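Local structure of mandelate racemase/muconate lactonizing enzyme-like protein (2QQ6) at residues Lys169-Asp174 with Asp216-Phe221; Glu194-Arg199 with Ile227-Ala232; Leu241-Pro246 with Ala266-Tyr271. The protein probably acts as a lyase of the enolase superfamily and binds a magnesium ion at the mouth of its barrel domain. All coordinates share one frame; numbering follows the deposited sequence.

In the fold
All three contacts lie in the enolase C-terminal barrel domain. Contacts 1 and 3 belong to one curled sheet, in which strands 167-171, 212-216, 241-242 and 264-266 run parallel, side by side. Their centres are about 10 Å apart, and together they supply the magnesium ligands: Asp216 from contact 1, Glu242 and Glu268 from contact 3. Contact 2 sits on the helical layer outside these strands. Its centre is about 11 Å from contact 1 and about 18 Å from contact 3. Along the chain the segments of contacts 1 and 2 alternate, and contact 3 follows both. Strand ends thus build the metal site, and helices pack behind it.

Contact 1 (Lys169-Asp174 with Asp216-Phe221); sequences KLDVDD and DMHGRF. With MG (magnesium ion), chain D.
Asp173 uses both carboxylate oxygens to hold the loop of residues 216-221. His218 donates ND1 to Asp173 OD1 at 2.9 Å, on the syn side but 27° out of the carboxylate plane. Arg220 NE forms a salt bridge with Asp173 OD2 at 3.2 Å, coming from above the carboxylate plane. The Asp173 CG stands between the backbone N and the carbonyl carbon (chi1 65°), which directs the carboxylate into this loop. The guanidinium of Arg220 also gives NH2 to the carbonyl of Ala136. Closer to the strand ends, Asp216 N donates to Leu170 O at 2.7 Å. The return bond from Val172 N to Asp216 O is weak. Asp216 folds into an Asx turn, its OD1 taking the backbone N of His218 at 2.6 Å. Its OD2 binds magnesium at 2.2 Å. The extended chain of Lys169 brings CE to 3.6 Å from that same Asp216 OD2, and NZ pairs with Glu242. Asp171 lies alongside Asp216. Its OD1 is 3.1 Å from His218 CE1, while its OD2 accepts from His139. Packing closes the contact: Phe221 turns a ring edge to Asp173 CB, and Val172 CG2 meets CG of selenomethionine Met217. Phe79 of the second subunit sets its ring about perpendicular to that of His218. Neighbouring parallel strands whose C-terminal ends present acidic metal ligands are characteristic of the enolase-superfamily barrel.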
loop_
_atom_site.group_PDB
_atom_site.type_symbol
_atom_site.label_atom_id
_atom_site.label_comp_id
_atom_site.label_asym_id
_atom_site.label_seq_id
_atom_site.Cartn_x
_atom_site.Cartn_y
_atom_site.Cartn_z
ATOM N N LYS B 169 -9.336 -0.531 26.435
ATOM C CA LYS B 169 -9.743 -0.019 25.121
ATOM C C LYS B 169 -11.105 -0.594 24.725
ATOM O O LYS B 169 -11.350 -1.787 24.883
ATOM C CB LYS B 169 -8.719 -0.367 24.042
ATOM C CG LYS B 169 -9.068 0.179 22.645
ATOM C CD LYS B 169 -8.044 -0.308 21.616
ATOM C CE LYS B 169 -8.088 0.487 20.307
ATOM N NZ LYS B 169 -6.889 0.232 19.445
ATOM N N LEU B 170 -11.972 0.260 24.183
ATOM C CA LEU B 170 -13.327 -0.139 23.794
ATOM C C LEU B 170 -13.856 0.388 22.461
ATOM O O LEU B 170 -13.509 1.494 22.036
ATOM C CB LEU B 170 -14.295 0.283 24.891
ATOM C CG LEU B 170 -14.812 -0.893 25.700
ATOM C CD1 LEU B 170 -15.243 -0.419 27.069
ATOM C CD2 LEU B 170 -15.951 -1.568 24.925
ATOM N N ASP B 171 -14.715 -0.409 21.823
ATOM C CA ASP B 171 -15.321 -0.039 20.544
ATOM C C ASP B 171 -16.692 0.564 20.741
ATOM O O ASP B 171 -17.331 0.319 21.757
ATOM C CB ASP B 171 -15.490 -1.249 19.631
ATOM C CG ASP B 171 -14.177 -1.870 19.235
ATOM O OD1 ASP B 171 -13.157 -1.144 19.208
ATOM O OD2 ASP B 171 -14.171 -3.081 18.928
ATOM N N VAL B 172 -17.150 1.330 19.758
ATOM C CA VAL B 172 -18.463 1.959 19.836
ATOM C C VAL B 172 -19.129 2.127 18.472
ATOM O O VAL B 172 -20.048 2.934 18.318
ATOM C CB VAL B 172 -18.401 3.342 20.533
ATOM C CG1 VAL B 172 -17.896 3.181 21.947
ATOM C CG2 VAL B 172 -17.509 4.285 19.762
ATOM N N ASP B 173 -18.665 1.352 17.495
ATOM C CA ASP B 173 -19.223 1.392 16.148
ATOM C C ASP B 173 -19.977 0.100 15.782
ATOM O O ASP B 173 -19.503 -1.014 16.020
ATOM C CB ASP B 173 -18.119 1.680 15.105
ATOM C CG ASP B 173 -17.072 0.567 15.009
ATOM O OD1 ASP B 173 -16.402 0.295 16.020
ATOM O OD2 ASP B 173 -16.906 -0.026 13.919
ATOM N N ASP B 174 -21.160 0.268 15.201
ATOM C CA ASP B 174 -21.992 -0.855 14.788
ATOM C C ASP B 174 -22.677 -0.476 13.470
ATOM O O ASP B 174 -23.901 -0.364 13.397
ATOM C CB ASP B 174 -23.021 -1.150 15.889
ATOM C CG ASP B 174 -23.648 -2.524 15.760
ATOM O OD1 ASP B 174 -23.087 -3.374 15.038
ATOM O OD2 ASP B 174 -24.700 -2.756 16.396
ATOM N N ASP B 216 -12.282 3.305 20.469
ATOM C CA ASP B 216 -12.029 3.221 19.030
ATOM C C ASP B 216 -13.322 3.368 18.249
ATOM O O ASP B 216 -14.347 2.802 18.622
ATOM C CB ASP B 216 -11.397 1.865 18.689
ATOM C CG ASP B 216 -10.703 1.850 17.332
ATOM O OD1 ASP B 216 -11.071 2.632 16.426
ATOM O OD2 ASP B 216 -9.789 1.019 17.162
HETATM N N MSE B 217 -13.266 4.133 17.162
HETATM C CA MSE B 217 -14.418 4.334 16.287
HETATM C C MSE B 217 -14.201 3.665 14.935
HETATM O O MSE B 217 -15.028 3.768 14.041
HETATM C CB MSE B 217 -14.679 5.821 16.080
HETATM C CG MSE B 217 -15.090 6.563 17.332
HETATM SE SE MSE B 217 -15.891 8.365 16.958
HETATM C CE MSE B 217 -14.414 9.479 17.485
ATOM N N HIS B 218 -13.066 2.990 14.797
ATOM C CA HIS B 218 -12.708 2.293 13.571
ATOM C C HIS B 218 -12.919 3.114 12.310
ATOM O O HIS B 218 -13.240 2.576 11.256
ATOM C CB HIS B 218 -13.464 0.965 13.495
ATOM C CG HIS B 218 -12.948 -0.053 14.464
ATOM N ND1 HIS B 218 -13.757 -0.689 15.381
ATOM C CD2 HIS B 218 -11.689 -0.482 14.717
ATOM C CE1 HIS B 218 -13.017 -1.456 16.159
ATOM N NE2 HIS B 218 -11.757 -1.348 15.779
ATOM N N GLY B 219 -12.728 4.429 12.452
ATOM C CA GLY B 219 -12.880 5.398 11.372
ATOM C C GLY B 219 -13.968 5.114 10.361
ATOM O O GLY B 219 -13.684 4.718 9.234
ATOM N N ARG B 220 -15.216 5.350 10.750
ATOM C CA ARG B 220 -16.343 5.075 9.866
ATOM C C ARG B 220 -17.286 6.253 9.674
ATOM O O ARG B 220 -18.303 6.095 8.995
ATOM C CB ARG B 220 -17.209 3.930 10.419
ATOM C CG ARG B 220 -16.496 2.821 11.157
ATOM C CD ARG B 220 -16.077 1.700 10.245
ATOM N NE ARG B 220 -15.699 0.529 11.024
ATOM C CZ ARG B 220 -15.227 -0.594 10.502
ATOM N NH1 ARG B 220 -15.067 -0.705 9.188
ATOM N NH2 ARG B 220 -14.915 -1.603 11.295
ATOM N N PHE B 221 -16.981 7.424 10.234
ATOM C CA PHE B 221 -17.939 8.526 10.129
ATOM C C PHE B 221 -17.564 9.842 9.478
ATOM O O PHE B 221 -16.390 10.196 9.359
ATOM C CB PHE B 221 -18.506 8.797 11.516
ATOM C CG PHE B 221 -18.738 7.548 12.294
ATOM C CD1 PHE B 221 -17.685 6.922 12.954
ATOM C CD2 PHE B 221 -19.992 6.944 12.308
ATOM C CE1 PHE B 221 -17.881 5.719 13.612
ATOM C CE2 PHE B 221 -20.201 5.738 12.964
ATOM C CZ PHE B 221 -19.149 5.123 13.615
HETATM MG MG MG D . -7.888 0.272 16.229
#

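Contact 2 (Glu194-Arg199 with Ile227-Ala232); sequences EAMVAR and IRFARA
Glu194 and Arg228 form a long salt bridge, with Glu194 OE1 at 3.8 Å from Arg228 NH2. The two chains cross at about a right angle, and their flat end groups are turned 52° from each other. Both residues lie at the surface, and Glu194 also touches a crystal neighbour, so this pair probably adds little. The extended Arg228 chain reaches toward helix 190-207, and the Glu194 chain bends at chi2. Deeper in, the contact is apolar and centres on Phe229. Its CG is anti to the backbone N (chi1 -175°), which sends the ring across toward helix 190-207. The methyl CE of selenomethionine Met196 sits over the centre of one ring face, 3.9 Å from the centroid, in a CH-pi contact. Its selenium lies obliquely to the same ring, completing a Met-aromatic arrangement. Met196 CB also touches Phe229 CE1, at 3.6 Å. Val197 CG2 approaches Phe229 CE1 obliquely at 4.0 Å and reaches Ala232 CB at 4.4 Å. The axes of the two helical segments come within 11.0 Å and cross at -30°, their chains running in roughly the same direction. Met196 further touches Leu144, and Phe229 packs on Met217 in the loop after strand 212-216. Helices 190-207 and 223-233 flank that strand in sequence, as successive outer helices of a beta/alpha barrel.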
loop_
_atom_site.group_PDB
_atom_site.type_symbol
_atom_site.label_atom_id
_atom_site.label_comp_id
_atom_site.label_asym_id
_atom_site.label_seq_id
_atom_site.Cartn_x
_atom_site.Cartn_y
_atom_site.Cartn_z
ATOM N N GLU B 194 -27.061 7.881 21.111
ATOM C CA GLU B 194 -27.275 7.690 22.536
ATOM C C GLU B 194 -26.756 6.322 22.908
ATOM O O GLU B 194 -26.150 6.145 23.955
ATOM C CB GLU B 194 -28.759 7.777 22.885
ATOM C CG GLU B 194 -29.496 8.914 22.208
ATOM C CD GLU B 194 -28.837 10.269 22.419
ATOM O OE1 GLU B 194 -28.881 11.098 21.474
ATOM O OE2 GLU B 194 -28.288 10.506 23.523
ATOM N N ALA B 195 -26.994 5.352 22.039
ATOM C CA ALA B 195 -26.545 3.992 22.289
ATOM C C ALA B 195 -25.053 3.971 22.570
ATOM O O ALA B 195 -24.596 3.329 23.512
ATOM C CB ALA B 195 -26.863 3.110 21.092
HETATM N N MSE B 196 -24.297 4.685 21.748
HETATM C CA MSE B 196 -22.851 4.731 21.900
HETATM C C MSE B 196 -22.375 5.375 23.203
HETATM O O MSE B 196 -21.507 4.832 23.899
HETATM C CB MSE B 196 -22.244 5.444 20.702
HETATM C CG MSE B 196 -22.342 4.627 19.436
HETATM SE SE MSE B 196 -22.202 5.730 17.803
HETATM C CE MSE B 196 -20.263 6.109 17.876
ATOM N N VAL B 197 -22.936 6.535 23.526
ATOM C CA VAL B 197 -22.567 7.220 24.751
ATOM C C VAL B 197 -22.929 6.333 25.939
ATOM O O VAL B 197 -22.260 6.338 26.977
ATOM C CB VAL B 197 -23.315 8.547 24.883
ATOM C CG1 VAL B 197 -22.868 9.264 26.130
ATOM C CG2 VAL B 197 -23.070 9.396 23.660
ATOM N N ALA B 198 -23.995 5.561 25.776
ATOM C CA ALA B 198 -24.442 4.682 26.838
ATOM C C ALA B 198 -23.359 3.671 27.133
ATOM O O ALA B 198 -23.037 3.425 28.295
ATOM C CB ALA B 198 -25.724 3.976 26.434
ATOM N N ARG B 199 -22.797 3.087 26.076
ATOM C CA ARG B 199 -21.749 2.098 26.249
ATOM C C ARG B 199 -20.616 2.741 27.028
ATOM O O ARG B 199 -20.096 2.172 27.990
ATOM C CB ARG B 199 -21.243 1.597 24.891
ATOM C CG ARG B 199 -20.120 0.560 24.989
ATOM C CD ARG B 199 -20.512 -0.648 25.865
ATOM N NE ARG B 199 -21.571 -1.469 25.274
ATOM C CZ ARG B 199 -21.459 -2.099 24.107
ATOM N NH1 ARG B 199 -20.327 -2.007 23.406
ATOM N NH2 ARG B 199 -22.477 -2.809 23.635
ATOM N N ILE B 227 -17.783 15.001 14.944
ATOM C CA ILE B 227 -17.809 16.183 15.787
ATOM C C ILE B 227 -18.855 16.118 16.887
ATOM O O ILE B 227 -18.564 16.395 18.049
ATOM C CB ILE B 227 -18.032 17.440 14.935
ATOM C CG1 ILE B 227 -16.848 17.627 13.984
ATOM C CG2 ILE B 227 -18.165 18.646 15.805
ATOM C CD1 ILE B 227 -16.824 18.950 13.278
ATOM N N ARG B 228 -20.075 15.744 16.529
ATOM C CA ARG B 228 -21.133 15.655 17.518
ATOM C C ARG B 228 -20.802 14.585 18.548
ATOM O O ARG B 228 -21.054 14.773 19.739
ATOM C CB ARG B 228 -22.475 15.338 16.854
ATOM C CG ARG B 228 -23.659 15.453 17.800
ATOM C CD ARG B 228 -24.976 14.911 17.225
ATOM N NE ARG B 228 -25.962 14.737 18.301
ATOM C CZ ARG B 228 -27.121 14.078 18.197
ATOM N NH1 ARG B 228 -27.489 13.505 17.046
ATOM N NH2 ARG B 228 -27.912 13.974 19.265
ATOM N N PHE B 229 -20.225 13.468 18.111
ATOM C CA PHE B 229 -19.908 12.414 19.058
ATOM C C PHE B 229 -18.728 12.787 19.928
ATOM O O PHE B 229 -18.704 12.468 21.118
ATOM C CB PHE B 229 -19.613 11.089 18.353
ATOM C CG PHE B 229 -19.395 9.951 19.307
ATOM C CD1 PHE B 229 -20.456 9.438 20.044
ATOM C CD2 PHE B 229 -18.104 9.466 19.555
ATOM C CE1 PHE B 229 -20.242 8.464 21.021
ATOM C CE2 PHE B 229 -17.870 8.485 20.540
ATOM C CZ PHE B 229 -18.940 7.984 21.276
ATOM N N ALA B 230 -17.745 13.459 19.335
ATOM C CA ALA B 230 -16.555 13.877 20.074
ATOM C C ALA B 230 -16.929 14.847 21.179
ATOM O O ALA B 230 -16.499 14.684 22.322
ATOM C CB ALA B 230 -15.566 14.528 19.150
ATOM N N ARG B 231 -17.731 15.856 20.841
ATOM C CA ARG B 231 -18.143 16.841 21.833
ATOM C C ARG B 231 -18.786 16.131 23.011
ATOM O O ARG B 231 -18.747 16.614 24.130
ATOM C CB ARG B 231 -19.113 17.853 21.223
ATOM N N ALA B 232 -19.362 14.965 22.766
ATOM C CA ALA B 232 -20.008 14.224 23.837
ATOM C C ALA B 232 -19.010 13.401 24.632
ATOM O O ALA B 232 -19.262 13.057 25.776
ATOM C CB ALA B 232 -21.100 13.326 23.269
#

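Contact 3 (Leu241-Pro246 with Ala266-Tyr271); sequences LEEPTP and AGENVY. With MG (magnesium ion), chain D.
The magnesium site of the enolase superfamily takes two of its three protein ligands from this contact, Glu242 and Glu268. Glu242 OE2 binds the ion at 2.2 Å and Glu268 OE2 binds it at 2.0 Å. The two side chains cross at about a right angle, with their carboxylate planes 66° apart. The two ligand oxygens are acceptors drawn together by the metal, and no hydrogen bond joins them. Asp216 supplies the third protein ligand. Glu242 OE1 is held by a salt bridge to Lys169, which helps to fix the carboxylate while OE2 faces the ion. Glu268 has chi1 55°, which tucks CG over its own backbone, and the chain beyond extends to the metal.

Glu243 lies beside Glu268. The carboxylate planes of Glu243 and Glu268 are nearly parallel, 5° apart. Glu243 OE1 and Glu268 OE2, 3.4 Å apart, are both acceptors; the magnesium probably offsets part of their repulsion. The other oxygen, Glu243 OE2, accepts a weak, bent bond from Asn269 ND2 at 2.7 Å. Lys294 donates to Glu268 O and, weakly, to Asn269 OD1. Glu243 CG also rests on Ala266 CB at 4.3 Å.

Phe79 of the second subunit packs on Glu243 and Glu268. Within the barrel, strand 241-242 lies between strands 212-216 and 264-266. A type I turn from Gly267 to Val270 leads on toward helix 272-282, while Ala266 packs against Leu253 of helix 250-257.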
loop_
_atom_site.group_PDB
_atom_site.type_symbol
_atom_site.label_atom_id
_atom_site.label_comp_id
_atom_site.label_asym_id
_atom_site.label_seq_id
_atom_site.Cartn_x
_atom_site.Cartn_y
_atom_site.Cartn_z
ATOM N N LEU B 241 -9.633 9.350 21.833
ATOM C CA LEU B 241 -10.707 8.885 20.975
ATOM C C LEU B 241 -10.031 8.511 19.656
ATOM O O LEU B 241 -9.453 9.368 18.991
ATOM C CB LEU B 241 -11.725 10.003 20.794
ATOM C CG LEU B 241 -13.002 9.662 20.042
ATOM C CD1 LEU B 241 -13.587 8.379 20.568
ATOM C CD2 LEU B 241 -13.985 10.817 20.171
ATOM N N GLU B 242 -10.108 7.227 19.306
ATOM C CA GLU B 242 -9.469 6.658 18.115
ATOM C C GLU B 242 -10.238 6.727 16.791
ATOM O O GLU B 242 -11.396 6.328 16.695
ATOM C CB GLU B 242 -9.099 5.193 18.417
ATOM C CG GLU B 242 -8.055 4.533 17.507
ATOM C CD GLU B 242 -7.566 3.180 18.049
ATOM O OE1 GLU B 242 -7.143 3.126 19.217
ATOM O OE2 GLU B 242 -7.591 2.171 17.314
ATOM N N GLU B 243 -9.566 7.241 15.772
ATOM C CA GLU B 243 -10.104 7.349 14.419
ATOM C C GLU B 243 -11.589 7.633 14.192
ATOM O O GLU B 243 -12.336 6.732 13.835
ATOM C CB GLU B 243 -9.765 6.079 13.621
ATOM C CG GLU B 243 -8.296 5.677 13.592
ATOM C CD GLU B 243 -8.074 4.365 12.854
ATOM O OE1 GLU B 243 -8.753 3.376 13.210
ATOM O OE2 GLU B 243 -7.229 4.317 11.928
ATOM N N PRO B 244 -12.036 8.883 14.375
ATOM C CA PRO B 244 -13.457 9.159 14.138
ATOM C C PRO B 244 -13.778 9.157 12.644
ATOM O O PRO B 244 -14.879 8.813 12.240
ATOM C CB PRO B 244 -13.648 10.539 14.745
ATOM C CG PRO B 244 -12.306 11.167 14.578
ATOM C CD PRO B 244 -11.375 10.050 14.979
ATOM N N THR B 245 -12.818 9.539 11.814
ATOM C CA THR B 245 -13.064 9.579 10.380
ATOM C C THR B 245 -12.212 8.560 9.645
ATOM O O THR B 245 -11.286 7.999 10.223
ATOM C CB THR B 245 -12.793 11.005 9.789
ATOM O OG1 THR B 245 -11.526 11.503 10.243
ATOM C CG2 THR B 245 -13.906 11.967 10.188
ATOM N N PRO B 246 -12.535 8.294 8.364
ATOM C CA PRO B 246 -11.816 7.343 7.507
ATOM C C PRO B 246 -10.332 7.723 7.445
ATOM O O PRO B 246 -9.985 8.908 7.470
ATOM C CB PRO B 246 -12.517 7.493 6.164
ATOM C CG PRO B 246 -13.903 7.848 6.550
ATOM C CD PRO B 246 -13.710 8.837 7.660
ATOM N N ALA B 266 -4.497 8.470 16.470
ATOM C CA ALA B 266 -4.594 7.743 15.218
ATOM C C ALA B 266 -3.213 7.276 14.808
ATOM O O ALA B 266 -2.230 7.607 15.466
ATOM C CB ALA B 266 -5.188 8.637 14.142
ATOM N N GLY B 267 -3.137 6.493 13.736
ATOM C CA GLY B 267 -1.842 6.034 13.274
ATOM C C GLY B 267 -1.702 4.592 12.834
ATOM O O GLY B 267 -0.688 4.234 12.240
ATOM N N GLU B 268 -2.694 3.758 13.107
ATOM C CA GLU B 268 -2.596 2.352 12.718
ATOM C C GLU B 268 -2.803 2.098 11.227
ATOM O O GLU B 268 -2.505 1.014 10.728
ATOM C CB GLU B 268 -3.592 1.511 13.513
ATOM C CG GLU B 268 -5.025 1.987 13.419
ATOM C CD GLU B 268 -5.985 1.007 14.034
ATOM O OE1 GLU B 268 -6.067 -0.128 13.521
ATOM O OE2 GLU B 268 -6.653 1.363 15.029
ATOM N N ASN B 269 -3.313 3.093 10.511
ATOM C CA ASN B 269 -3.540 2.921 9.088
ATOM C C ASN B 269 -2.618 3.754 8.206
ATOM O O ASN B 269 -2.823 3.850 7.002
ATOM C CB ASN B 269 -5.001 3.211 8.749
ATOM C CG ASN B 269 -5.927 2.118 9.225
ATOM O OD1 ASN B 269 -5.681 0.938 8.982
ATOM N ND2 ASN B 269 -7.001 2.502 9.905
ATOM N N VAL B 270 -1.594 4.349 8.802
ATOM C CA VAL B 270 -0.639 5.138 8.042
ATOM C C VAL B 270 0.714 4.431 8.113
ATOM O O VAL B 270 1.136 4.017 9.193
ATOM C CB VAL B 270 -0.546 6.580 8.606
ATOM C CG1 VAL B 270 -0.596 6.552 10.118
ATOM C CG2 VAL B 270 0.732 7.248 8.136
ATOM N N TYR B 271 1.377 4.272 6.967
ATOM C CA TYR B 271 2.673 3.589 6.923
ATOM C C TYR B 271 3.823 4.536 6.591
ATOM O O TYR B 271 3.620 5.560 5.947
ATOM C CB TYR B 271 2.673 2.496 5.851
ATOM C CG TYR B 271 1.471 1.585 5.803
ATOM C CD1 TYR B 271 0.204 2.081 5.518
ATOM C CD2 TYR B 271 1.610 0.206 6.003
ATOM C CE1 TYR B 271 -0.896 1.228 5.429
ATOM C CE2 TYR B 271 0.518 -0.655 5.917
ATOM C CZ TYR B 271 -0.732 -0.138 5.629
ATOM O OH TYR B 271 -1.819 -0.979 5.524
HETATM MG MG MG D . -7.888 0.272 16.229
#